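Local coordinates for protein CHIR AB1 (Gallus gallus, PDB 2VSD) that probably acts as a chicken leukocyte Fc receptor that binds the Fc region of avian antibody, represented here by its extracellular immunoglobulin domain, at residues G15-L18 with G19-V22; A61-N64 with L65-G69. All blocks are in the same frame, centred on the assembly; numbering follows the deposited sequence.

Contact 1. Residues G15-L18 with G19-V22; sequences GVSL and GDTV. Unlike the reference sequence in segment 19-22: Thr21 (reference Asn).
Ser17 and Asp20 are joined by two hydrogen bonds. The backbone N-H of Asp20 reaches back to Ser17 O, 3.1 Å away, and the N-H of Ser17 runs to Asp20 OD2 at 3.0 Å. Both bonds are fairly straight at the hydrogen, but the second meets the carboxylate from above, 56° out of its plane. What puts OD2 there is the first torsion of Asp20 (chi1 -71°), which lays CG beside the residue's own backbone N, on the side of the turn where Ser17 lies. The first bond closes a type II beta turn from Ser17 to Asp20, in the loop that leads from strand 7-11 of this immunoglobulin domain into strand 21-27. Gly19 takes its third position with positive phi, where a CB would be jammed against Leu18 O. Two waters serve further polar atoms here: Gly15 O, Ser17 OG, Leu18 O and the two carboxylate oxygens of Asp20. One donates to Gly15 O and to Asp20 OD2 (2.9 Å from that oxygen) while accepting from Ser17 OG; OD2 therefore has two donors, the Ser17 amide and this water. The other water bridges Leu18 O and Asp20 OD1, lying 2.7 Å from OD1. On the buried side the contact is apolar: Val16 CG1 meets Val22 CG1 at 3.8 Å, the two side chains crossing at about a right angle. Val16 also rests on Leu94, and Val22 on Val62. Val16 makes a backbone hydrogen bond with Thr95.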
ATOM      1  N   GLY A  15      -0.596  -3.359 -28.591  1.00 22.71           N
ATOM      2  CA  GLY A  15      -1.841  -2.839 -29.177  1.00 24.68           C
ATOM      3  C   GLY A  15      -2.991  -2.672 -28.170  1.00 24.76           C
ATOM      4  O   GLY A  15      -4.164  -2.761 -28.541  1.00 24.97           O
ATOM      5  N   VAL A  16      -2.654  -2.376 -26.917  1.00 23.79           N
ATOM      6  CA  VAL A  16      -3.672  -2.186 -25.891  1.00 23.00           C
ATOM      7  C   VAL A  16      -4.311  -0.811 -26.057  1.00 22.32           C
ATOM      8  O   VAL A  16      -3.611   0.195 -26.250  1.00 23.10           O
ATOM      9  CB  VAL A  16      -3.100  -2.352 -24.457  1.00 22.79           C
ATOM     10  CG1 VAL A  16      -4.179  -2.044 -23.428  1.00 22.16           C
ATOM     11  CG2 VAL A  16      -2.572  -3.783 -24.275  1.00 24.08           C
ATOM     12  N   SER A  17      -5.641  -0.772 -25.984  1.00 22.50           N
ATOM     13  CA  SER A  17      -6.423   0.445 -26.172  1.00 23.81           C
ATOM     14  C   SER A  17      -7.395   0.641 -25.034  1.00 23.22           C
ATOM     15  O   SER A  17      -7.717  -0.314 -24.334  1.00 22.24           O
ATOM     16  CB  SER A  17      -7.244   0.279 -27.455  1.00 24.47           C
ATOM     17  OG  SER A  17      -6.366   0.029 -28.553  1.00 30.18           O
ATOM     18  N   LEU A  18      -7.925   1.853 -24.870  1.00 23.28           N
ATOM     19  CA  LEU A  18      -9.061   2.036 -23.952  1.00 24.26           C
ATOM     20  C   LEU A  18     -10.163   1.026 -24.242  1.00 23.87           C
ATOM     21  O   LEU A  18     -10.505   0.794 -25.409  1.00 23.03           O
ATOM     22  CB  LEU A  18      -9.660   3.448 -24.077  1.00 25.62           C
ATOM     23  CG  LEU A  18      -8.867   4.684 -23.632  1.00 29.73           C
ATOM     24  CD1 LEU A  18      -9.863   5.781 -23.191  1.00 34.23           C
ATOM     25  CD2 LEU A  18      -7.873   4.434 -22.539  1.00 32.33           C
ATOM     26  N   GLY A  19     -10.736   0.491 -23.177  1.00 23.17           N
ATOM     27  CA  GLY A  19     -11.781  -0.511 -23.248  1.00 24.11           C
ATOM     28  C   GLY A  19     -11.289  -1.930 -23.169  1.00 24.19           C
ATOM     29  O   GLY A  19     -12.079  -2.846 -22.894  1.00 24.97           O
ATOM     30  N   ASP A  20      -9.985  -2.145 -23.379  1.00 22.96           N
ATOM     31  CA  ASP A  20      -9.458  -3.496 -23.298  1.00 23.16           C
ATOM     32  C   ASP A  20      -9.258  -3.892 -21.846  1.00 23.74           C
ATOM     33  O   ASP A  20      -9.097  -3.028 -20.995  1.00 23.93           O
ATOM     34  CB  ASP A  20      -8.111  -3.605 -24.004  1.00 23.03           C
ATOM     35  CG  ASP A  20      -8.208  -3.510 -25.483  1.00 24.62           C
ATOM     36  OD1 ASP A  20      -9.335  -3.538 -26.054  1.00 23.63           O
ATOM     37  OD2 ASP A  20      -7.122  -3.365 -26.078  1.00 24.54           O
ATOM     38  N   THR A  21      -9.274  -5.196 -21.562  1.00 23.11           N
ATOM     39  CA  THR A  21      -8.967  -5.702 -20.218  1.00 24.73           C
ATOM     40  C   THR A  21      -7.522  -6.233 -20.196  1.00 23.37           C
ATOM     41  O   THR A  21      -7.097  -6.968 -21.108  1.00 25.62           O
ATOM     42  CB  THR A  21     -10.036  -6.770 -19.772  1.00 24.89           C
ATOM     43  OG1 THR A  21     -11.307  -6.126 -19.751  1.00 28.37           O
ATOM     44  CG2 THR A  21      -9.728  -7.340 -18.363  1.00 27.68           C
ATOM     45  N   VAL A  22      -6.743  -5.803 -19.208  1.00 22.41           N
ATOM     46  CA  VAL A  22      -5.377  -6.286 -19.049  1.00 21.45           C
ATOM     47  C   VAL A  22      -5.237  -7.070 -17.747  1.00 21.83           C
ATOM     48  O   VAL A  22      -5.984  -6.861 -16.795  1.00 22.28           O
ATOM     49  CB  VAL A  22      -4.294  -5.167 -19.101  1.00 21.45           C
ATOM     50  CG1 VAL A  22      -4.290  -4.456 -20.452  1.00 21.64           C
ATOM     51  CG2 VAL A  22      -4.501  -4.124 -17.943  1.00 21.90           C
TER
HETATM   52  O   HOH W   1      -7.062  -2.822 -28.886  1.00 42.26           O
HETATM   53  O   HOH W   2     -10.987  -1.543 -26.888  1.00 35.44           O

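Contact 2. Residues A61-N64 with L65-G69; sequences AVTN and LEDAG. With NAG (2-acetamido-2-deoxy-beta-D-glucopyranose), chain B; NAG (2-acetamido-2-deoxy-beta-D-glucopyranose), chain C.
Thr63 and Asn64 both point their backbone N-H groups at one oxygen, OD2 of Asp67. The Thr63 N to Asp67 OD2 bond is 2.8 Å long and comes nearly in line with the C-O bond; Asn64 N reaches the same OD2 at 3.1 Å from above the carboxylate plane, 38° out of it. A water adds a third donor, 2.6 Å from Asp67 OD2, and itself ties Ala61 O to Thr63 OG1. With CG anti to the carbonyl carbon (chi1 -74°), the carboxylate of Asp67 faces these two amides. Its other oxygen, OD1, is salt-bridged to Arg44. Underneath, the Val62 side chain runs antiparallel alongside that of Asp67, its CG1 4.0 Å from Asp67 CB, and the N-H of Asp67 returns to Asn64 O at 3.1 Å across the 3-10 turn 65-67. Were Asp67 an alanine, the amides of Thr63 and Asn64 would be likely to lose their shared acceptor and Arg44 its opposite charge. The outer side is far looser: Leu65 and Glu66 are exposed, and the glycan lies along this side. Glu66 O takes a hydrogen bond from N2 of the first glycan NAG (chain B) at 2.8 Å, while Glu66 CG lies 3.6 Å from O6 of the second NAG (chain C). Asp67, Gly69, Tyr71 and Cys73 form the D-x-G-x-Y-x-C signature of immunoglobulin domains, and the Tyr71 hydroxyl bonds to Asp67 O as in a tyrosine corner. The whole turn joins strand 55-61 to strand 69-78, with Val62 and Ala68 packed on Leu94 and Gly69 paired through its backbone with Leu92 of strand 81-92.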
ATOM      1  N   ALA A  61     -10.121  -3.308 -16.450  1.00 18.48           N
ATOM      2  CA  ALA A  61     -10.366  -2.664 -17.732  1.00 18.57           C
ATOM      3  C   ALA A  61      -9.537  -1.392 -17.819  1.00 17.37           C
ATOM      4  O   ALA A  61      -9.375  -0.675 -16.822  1.00 18.67           O
ATOM      5  CB  ALA A  61     -11.846  -2.349 -17.871  1.00 18.90           C
ATOM      6  N   VAL A  62      -9.002  -1.117 -19.005  1.00 17.44           N
ATOM      7  CA  VAL A  62      -8.344   0.161 -19.275  1.00 17.38           C
ATOM      8  C   VAL A  62      -9.465   1.169 -19.532  1.00 18.31           C
ATOM      9  O   VAL A  62     -10.236   1.016 -20.506  1.00 20.03           O
ATOM     10  CB  VAL A  62      -7.398   0.041 -20.478  1.00 17.38           C
ATOM     11  CG1 VAL A  62      -6.708   1.379 -20.766  1.00 17.30           C
ATOM     12  CG2 VAL A  62      -6.342  -1.100 -20.225  1.00 17.30           C
ATOM     13  N   THR A  63      -9.622   2.147 -18.644  1.00 18.00           N
ATOM     14  CA  THR A  63     -10.743   3.077 -18.769  1.00 19.15           C
ATOM     15  C   THR A  63     -10.277   4.505 -18.991  1.00 21.28           C
ATOM     16  O   THR A  63     -11.100   5.395 -19.223  1.00 22.45           O
ATOM     17  CB  THR A  63     -11.631   3.042 -17.527  1.00 20.39           C
ATOM     18  OG1 THR A  63     -10.891   3.544 -16.391  1.00 22.08           O
ATOM     19  CG2 THR A  63     -12.096   1.609 -17.252  1.00 20.18           C
ATOM     20  N   ASN A  64      -8.981   4.764 -18.900  1.00 20.47           N
ATOM     21  CA  ASN A  64      -8.573   6.147 -19.208  1.00 21.62           C
ATOM     22  C   ASN A  64      -7.088   6.216 -19.479  1.00 21.12           C
ATOM     23  O   ASN A  64      -6.373   5.247 -19.247  1.00 20.67           O
ATOM     24  CB  ASN A  64      -8.990   7.096 -18.087  1.00 22.70           C
ATOM     25  CG  ASN A  64      -8.246   6.812 -16.791  1.00 27.06           C
ATOM     26  OD1 ASN A  64      -8.627   5.952 -15.999  1.00 34.26           O
ATOM     27  ND2 ASN A  64      -7.159   7.497 -16.605  1.00 29.50           N
ATOM     28  N   LEU A  65      -6.635   7.358 -19.985  1.00 19.97           N
ATOM     29  CA  LEU A  65      -5.252   7.509 -20.408  1.00 20.65           C
ATOM     30  C   LEU A  65      -4.273   7.378 -19.240  1.00 20.11           C
ATOM     31  O   LEU A  65      -3.101   7.027 -19.482  1.00 21.83           O
ATOM     32  CB  LEU A  65      -5.057   8.889 -21.047  1.00 21.74           C
ATOM     33  CG  LEU A  65      -5.842   9.109 -22.347  1.00 23.76           C
ATOM     34  CD1 LEU A  65      -5.609  10.573 -22.814  1.00 22.59           C
ATOM     35  CD2 LEU A  65      -5.515   8.123 -23.422  1.00 26.99           C
ATOM     36  N   GLU A  66      -4.728   7.650 -18.022  1.00 16.74           N
ATOM     37  CA  GLU A  66      -3.851   7.567 -16.854  1.00 19.22           C
ATOM     38  C   GLU A  66      -3.537   6.140 -16.415  1.00 15.15           C
ATOM     39  O   GLU A  66      -2.712   5.931 -15.522  1.00 11.76           O
ATOM     40  CB  GLU A  66      -4.358   8.444 -15.693  1.00 18.53           C
ATOM     41  CG  GLU A  66      -4.415   9.949 -16.109  1.00 23.67           C
ATOM     42  CD  GLU A  66      -4.903  10.838 -14.978  1.00 26.47           C
ATOM     43  OE1 GLU A  66      -5.469  10.300 -14.005  1.00 36.02           O
ATOM     44  OE2 GLU A  66      -4.731  12.079 -15.079  1.00 38.07           O
ATOM     45  N   ASP A  67      -4.163   5.163 -17.078  1.00 15.79           N
ATOM     46  CA  ASP A  67      -3.841   3.754 -16.850  1.00 17.24           C
ATOM     47  C   ASP A  67      -2.484   3.385 -17.434  1.00 17.09           C
ATOM     48  O   ASP A  67      -1.887   2.424 -17.020  1.00 17.55           O
ATOM     49  CB  ASP A  67      -4.917   2.804 -17.437  1.00 17.26           C
ATOM     50  CG  ASP A  67      -6.184   2.788 -16.616  1.00 21.92           C
ATOM     51  OD1 ASP A  67      -6.087   2.757 -15.371  1.00 24.85           O
ATOM     52  OD2 ASP A  67      -7.277   2.802 -17.214  1.00 22.10           O
ATOM     53  N   ALA A  68      -2.003   4.172 -18.385  1.00 17.15           N
ATOM     54  CA  ALA A  68      -0.691   3.932 -18.976  1.00 17.03           C
ATOM     55  C   ALA A  68       0.394   4.130 -17.915  1.00 17.24           C
ATOM     56  O   ALA A  68       0.192   4.845 -16.946  1.00 17.44           O
ATOM     57  CB  ALA A  68      -0.475   4.905 -20.149  1.00 18.00           C
ATOM     58  N   GLY A  69       1.538   3.476 -18.067  1.00 17.43           N
ATOM     59  CA  GLY A  69       2.657   3.828 -17.187  1.00 17.05           C
ATOM     60  C   GLY A  69       3.423   2.630 -16.690  1.00 18.39           C
ATOM     61  O   GLY A  69       3.358   1.534 -17.275  1.00 17.42           O
TER
HETATM   62  C1  NAG B   1       1.768   7.091 -15.169  1.00 20.15           C
HETATM   63  C2  NAG B   1       0.512   7.972 -15.179  1.00 21.22           C
HETATM   64  C3  NAG B   1       0.018   8.335 -16.601  1.00 22.35           C
HETATM   65  C4  NAG B   1       1.188   8.709 -17.519  1.00 23.04           C
HETATM   66  C5  NAG B   1       2.340   7.699 -17.355  1.00 24.19           C
HETATM   67  C6  NAG B   1       3.596   7.997 -18.192  1.00 27.59           C
HETATM   68  C7  NAG B   1      -0.900   7.693 -13.160  1.00 21.70           C
HETATM   69  C8  NAG B   1       0.051   8.548 -12.427  1.00 16.64           C
HETATM   70  N2  NAG B   1      -0.609   7.374 -14.435  1.00 19.79           N
HETATM   71  O3  NAG B   1      -0.934   9.397 -16.495  1.00 19.98           O
HETATM   72  O4  NAG B   1       0.872   8.649 -18.902  1.00 26.79           O
HETATM   73  O5  NAG B   1       2.750   7.664 -15.992  1.00 23.13           O
HETATM   74  O6  NAG B   1       4.017   9.334 -17.915  1.00 32.78           O
HETATM   75  O7  NAG B   1      -1.887   7.267 -12.509  1.00 28.12           O
HETATM   76  C1  NAG C   2      -0.033   9.592 -19.549  1.00 31.27           C
HETATM   77  C2  NAG C   2       0.367   9.879 -21.014  1.00 30.28           C
HETATM   78  C3  NAG C   2       0.131  11.303 -21.477  1.00 32.41           C
HETATM   79  C4  NAG C   2      -1.084  11.922 -20.796  1.00 31.09           C
HETATM   80  C5  NAG C   2      -0.910  11.910 -19.269  1.00 32.31           C
HETATM   81  C6  NAG C   2      -2.146  12.330 -18.467  1.00 33.13           C
HETATM   82  C7  NAG C   2       1.824   8.165 -21.912  1.00 29.81           C
HETATM   83  C8  NAG C   2       3.200   7.703 -22.292  1.00 32.04           C
HETATM   84  N2  NAG C   2       1.691   9.382 -21.406  1.00 28.22           N
HETATM   85  O3  NAG C   2      -0.047  11.253 -22.879  1.00 32.39           O
HETATM   86  O4  NAG C   2      -1.090  13.272 -21.214  1.00 31.55           O
HETATM   87  O5  NAG C   2      -0.575  10.627 -18.750  1.00 31.44           O
HETATM   88  O6  NAG C   2      -3.292  11.708 -19.028  1.00 36.47           O
HETATM   89  O7  NAG C   2       0.879   7.379 -22.063  1.00 32.02           O
HETATM   90  O   HOH W   3      -8.848   1.773 -15.392  1.00 28.91           O

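From the N terminus, strand 7-11 runs into the loop where contact 1 forms a turn, leading into the start of strand 21-27. Much later, strand 55-61 ends in the turn of contact 2, which crosses to the other sheet and starts strand 69-78. The two contacts come in series, neither nested nor crossing, yet their centres are only about 8 Å apart at one end of the sandwich. They meet through Val62: its N and O probably bond to Asp20 O and Gly19 N, both at 2.8 Å, and Leu18 CD2 packs against Val62 CG1. Contact 1 shapes the loop between two neighbouring strands of the three-stranded sheet, whereas contact 2 carries the chain to the four-stranded one.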